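Local coordinates for protein putative TRAP PERIPLASMIC SOLUTE BINDING PROTEIN (Haemophilus influenzae, PDB 4PBQ) that probably serves as the periplasmic solute-binding component of a TRAP transporter, and holds L-gulonate in its pocket, at residues V148-K154 / V220-I225. Numbering follows the deposited sequence.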
ATOM      1  N   VAL A 148      -2.405  -8.989  -5.781  1.00  6.73           N
ATOM      2  CA  VAL A 148      -2.851 -10.071  -6.662  1.00  7.94           C
ATOM      3  C   VAL A 148      -3.669  -9.462  -7.807  1.00  6.48           C
ATOM      4  O   VAL A 148      -4.135  -8.324  -7.718  1.00  8.42           O
ATOM      5  CB  VAL A 148      -3.626 -11.177  -5.909  1.00  8.93           C
ATOM      6  CG1 VAL A 148      -2.765 -11.752  -4.818  1.00  8.71           C
ATOM      7  CG2 VAL A 148      -4.942 -10.659  -5.335  1.00  7.67           C
ATOM      8  N   ILE A 149      -3.800 -10.201  -8.900  1.00  8.55           N
ATOM      9  CA  ILE A 149      -4.554  -9.719 -10.060  1.00  6.56           C
ATOM     10  C   ILE A 149      -5.978 -10.253 -10.069  1.00 11.51           C
ATOM     11  O   ILE A 149      -6.201 -11.456 -10.004  1.00 14.54           O
ATOM     12  CB  ILE A 149      -3.861 -10.160 -11.368  1.00  9.45           C
ATOM     13  CG1 ILE A 149      -2.445  -9.576 -11.430  1.00 10.62           C
ATOM     14  CG2 ILE A 149      -4.683  -9.715 -12.574  1.00 13.70           C
ATOM     15  CD1 ILE A 149      -1.590 -10.158 -12.562  1.00 14.26           C
ATOM     16  N   SER A 150      -6.953  -9.356 -10.100  1.00  8.37           N
ATOM     17  CA  SER A 150      -8.324  -9.754 -10.300  1.00  9.51           C
ATOM     18  C   SER A 150      -8.681  -9.524 -11.772  1.00  9.61           C
ATOM     19  O   SER A 150      -8.168  -8.610 -12.400  1.00 10.13           O
ATOM     20  CB  SER A 150      -9.272  -9.004  -9.377  1.00  7.82           C
ATOM     21  OG  SER A 150      -9.361  -7.632  -9.666  1.00 10.56           O
ATOM     22  N   SER A 151      -9.565 -10.344 -12.312  1.00  7.62           N
ATOM     23  CA  SER A 151      -9.740 -10.370 -13.748  1.00  8.16           C
ATOM     24  C   SER A 151     -11.022 -11.061 -14.169  1.00 11.03           C
ATOM     25  O   SER A 151     -11.404 -12.079 -13.592  1.00 11.51           O
ATOM     26  CB  SER A 151      -8.550 -11.112 -14.372  1.00 12.90           C
ATOM     27  OG  SER A 151      -8.703 -11.161 -15.765  1.00 17.30           O
ATOM     28  N   ASN A 152     -11.651 -10.552 -15.226  1.00 10.77           N
ATOM     29  CA  ASN A 152     -12.773 -11.231 -15.861  1.00 10.11           C
ATOM     30  C   ASN A 152     -12.289 -12.417 -16.681  1.00 17.65           C
ATOM     31  O   ASN A 152     -13.075 -13.273 -17.047  1.00 22.07           O
ATOM     32  CB  ASN A 152     -13.517 -10.307 -16.811  1.00 13.53           C
ATOM     33  CG  ASN A 152     -14.197  -9.154 -16.106  1.00 16.73           C
ATOM     34  OD1 ASN A 152     -14.613  -9.273 -14.960  1.00 17.20           O
ATOM     35  ND2 ASN A 152     -14.321  -8.038 -16.798  1.00 18.58           N
ATOM     36  N   LYS A 153     -10.994 -12.421 -16.981  1.00 21.39           N
ATOM     37  CA  LYS A 153     -10.390 -13.407 -17.869  1.00 27.87           C
ATOM     38  C   LYS A 153      -9.458 -14.325 -17.079  1.00 21.78           C
ATOM     39  O   LYS A 153      -8.655 -13.855 -16.298  1.00 17.28           O
ATOM     40  CB  LYS A 153      -9.564 -12.689 -18.955  1.00 27.32           C
ATOM     41  CG  LYS A 153     -10.363 -11.843 -19.964  1.00 33.16           C
ATOM     42  CD  LYS A 153      -9.414 -11.102 -20.922  1.00 42.07           C
ATOM     43  CE  LYS A 153     -10.149 -10.246 -21.964  1.00 42.18           C
ATOM     44  NZ  LYS A 153      -9.228  -9.227 -22.610  1.00 36.49           N
ATOM     45  N   LYS A 154      -9.524 -15.631 -17.325  1.00 19.16           N
ATOM     46  CA  LYS A 154      -8.619 -16.552 -16.667  1.00 20.45           C
ATOM     47  C   LYS A 154      -7.164 -16.317 -17.115  1.00 20.58           C
ATOM     48  O   LYS A 154      -6.887 -16.185 -18.304  1.00 24.27           O
ATOM     49  CB  LYS A 154      -9.064 -17.988 -16.933  1.00 28.38           C
ATOM     50  CG  LYS A 154      -8.097 -19.046 -16.469  1.00 35.15           C
ATOM     51  CD  LYS A 154      -8.590 -20.456 -16.825  1.00 32.72           C
ATOM     52  CE  LYS A 154      -9.389 -21.068 -15.694  1.00 44.38           C
ATOM     53  NZ  LYS A 154      -9.682 -22.518 -15.945  1.00 56.72           N
ATOM     54  N   VAL A 220     -17.461  -8.580  -8.966  1.00  9.86           N
ATOM     55  CA  VAL A 220     -17.426  -8.299 -10.400  1.00  9.24           C
ATOM     56  C   VAL A 220     -16.122  -8.764 -11.048  1.00 16.16           C
ATOM     57  O   VAL A 220     -15.778  -8.334 -12.148  1.00 15.85           O
ATOM     58  CB  VAL A 220     -17.646  -6.792 -10.702  1.00 10.53           C
ATOM     59  CG1 VAL A 220     -19.076  -6.364 -10.325  1.00 14.85           C
ATOM     60  CG2 VAL A 220     -16.604  -5.916  -9.992  1.00 16.24           C
ATOM     61  N   GLN A 221     -15.404  -9.648 -10.365  1.00 13.94           N
ATOM     62  CA  GLN A 221     -14.141 -10.181 -10.868  1.00 11.56           C
ATOM     63  C   GLN A 221     -14.065 -11.662 -10.547  1.00 12.50           C
ATOM     64  O   GLN A 221     -13.676 -12.036  -9.441  1.00 19.85           O
ATOM     65  CB  GLN A 221     -12.962  -9.444 -10.237  1.00 13.97           C
ATOM     66  CG  GLN A 221     -12.886  -7.957 -10.531  1.00 10.01           C
ATOM     67  CD  GLN A 221     -12.118  -7.669 -11.814  1.00  7.39           C
ATOM     68  OE1 GLN A 221     -10.954  -7.275 -11.775  1.00  9.78           O
ATOM     69  NE2 GLN A 221     -12.761  -7.899 -12.943  1.00 10.47           N
ATOM     70  N   LYS A 222     -14.383 -12.488 -11.534  1.00 15.37           N
ATOM     71  CA  LYS A 222     -14.463 -13.946 -11.348  1.00 14.96           C
ATOM     72  C   LYS A 222     -13.127 -14.524 -10.896  1.00 20.02           C
ATOM     73  O   LYS A 222     -13.078 -15.335  -9.978  1.00 18.34           O
ATOM     74  CB  LYS A 222     -14.892 -14.617 -12.646  1.00 20.23           C
ATOM     75  CG  LYS A 222     -15.097 -16.133 -12.537  1.00 25.51           C
ATOM     76  CD  LYS A 222     -15.723 -16.685 -13.832  1.00 35.08           C
ATOM     77  CE  LYS A 222     -16.406 -18.040 -13.631  1.00 47.94           C
ATOM     78  NZ  LYS A 222     -15.499 -19.207 -13.855  1.00 51.74           N
ATOM     79  N   TYR A 223     -12.045 -14.115 -11.549  1.00  9.89           N
ATOM     80  CA  TYR A 223     -10.755 -14.734 -11.307  1.00  9.33           C
ATOM     81  C   TYR A 223      -9.850 -13.882 -10.468  1.00 13.83           C
ATOM     82  O   TYR A 223      -9.773 -12.663 -10.631  1.00 11.58           O
ATOM     83  CB  TYR A 223     -10.052 -15.082 -12.634  1.00  9.58           C
ATOM     84  CG  TYR A 223     -10.873 -15.989 -13.522  1.00 12.42           C
ATOM     85  CD1 TYR A 223     -10.896 -17.353 -13.310  1.00 15.18           C
ATOM     86  CD2 TYR A 223     -11.643 -15.467 -14.544  1.00 14.18           C
ATOM     87  CE1 TYR A 223     -11.652 -18.191 -14.112  1.00 19.87           C
ATOM     88  CE2 TYR A 223     -12.414 -16.288 -15.345  1.00 24.36           C
ATOM     89  CZ  TYR A 223     -12.410 -17.651 -15.126  1.00 30.76           C
ATOM     90  OH  TYR A 223     -13.173 -18.472 -15.923  1.00 36.03           O
ATOM     91  N   ILE A 224      -9.153 -14.547  -9.567  1.00 12.01           N
ATOM     92  CA  ILE A 224      -8.112 -13.912  -8.775  1.00 13.11           C
ATOM     93  C   ILE A 224      -6.866 -14.732  -8.936  1.00 15.05           C
ATOM     94  O   ILE A 224      -6.837 -15.928  -8.642  1.00 16.20           O
ATOM     95  CB  ILE A 224      -8.509 -13.783  -7.284  1.00 14.96           C
ATOM     96  CG1 ILE A 224      -9.775 -12.941  -7.152  1.00 15.92           C
ATOM     97  CG2 ILE A 224      -7.374 -13.156  -6.496  1.00 21.39           C
ATOM     98  CD1 ILE A 224     -10.329 -12.855  -5.741  1.00 18.54           C
ATOM     99  N   ILE A 225      -5.842 -14.100  -9.468  1.00 11.81           N
ATOM    100  CA  ILE A 225      -4.599 -14.782  -9.760  1.00 12.04           C
ATOM    101  C   ILE A 225      -3.530 -14.355  -8.748  1.00 12.76           C
ATOM    102  O   ILE A 225      -3.160 -13.169  -8.670  1.00 11.71           O
ATOM    103  CB  ILE A 225      -4.173 -14.481 -11.200  1.00 16.30           C
ATOM    104  CG1 ILE A 225      -5.291 -14.899 -12.191  1.00 22.17           C
ATOM    105  CG2 ILE A 225      -2.865 -15.178 -11.505  1.00 17.95           C
ATOM    106  CD1 ILE A 225      -6.332 -13.786 -12.551  1.00 16.05           C
TER
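Ile149 and Ile225 form a hydrogen-bonded antiparallel pair, and Ser151 and Tyr223 the next. In the first, Ile225 N gives Ile149 O a nearly straight bond of 2.7 Å, and Ile149 N returns one to Ile225 O. In the second, Ser151 N reaches Tyr223 O, a bond bent to 136° at the hydrogen, while Tyr223 N meets Ser151 O at 3.0 Å. Between them Ser150 faces Ile224 as the non-hydrogen-bonded pair.

The buried part is close-packed. On the face of Ser150 and Ile224, Val148 CG2 and Ile224 CG2 meet at 3.7 Å, and helix 209-214 packs against Val148 and Ile224. Ser150 OG donates to Gln221 OE1 at 2.7 Å. The Gln221 chain folds at chi2 (-88°), bringing its amide to this hydroxyl. Gln205 also bonds Ser150 OG, and Gln221 NE2 bonds the carbonyls of Val220 and Asp203, holding the buried amide at both ends. On the other face Ile225 CD1 lies 3.9 Å from Ser151 CB. Ser151 OG reaches forward to a lone pair of Lys153 O, tying down the start of the loop.

The solvent side rests on the partly exposed Tyr223 ring. Lys154 CB sits over one face, 3.9 Å from the centroid, a CH-pi contact. Lys222 CG, from Tyr223's own segment, covers the other, the Asn152 carbonyl lies at the edge, and Lys222 NZ bonds Tyr223 OH. Lys154 bends at chi3 (-93°), and CE passes near Tyr223 CE1 before its end leads away. Lys153 NZ forms a salt bridge with Asp203.

Strand 136-151 lies between 204-208 and 223-225, and 286-288 runs parallel to 223-225 on its other side. The pair ends this long strand in the mixed sheet of a TRAP solute-binding protein, with Ser150's side chain about 10 Å from bound L-gulonate and Val148 backbone-bonded to pocket residue Asn207.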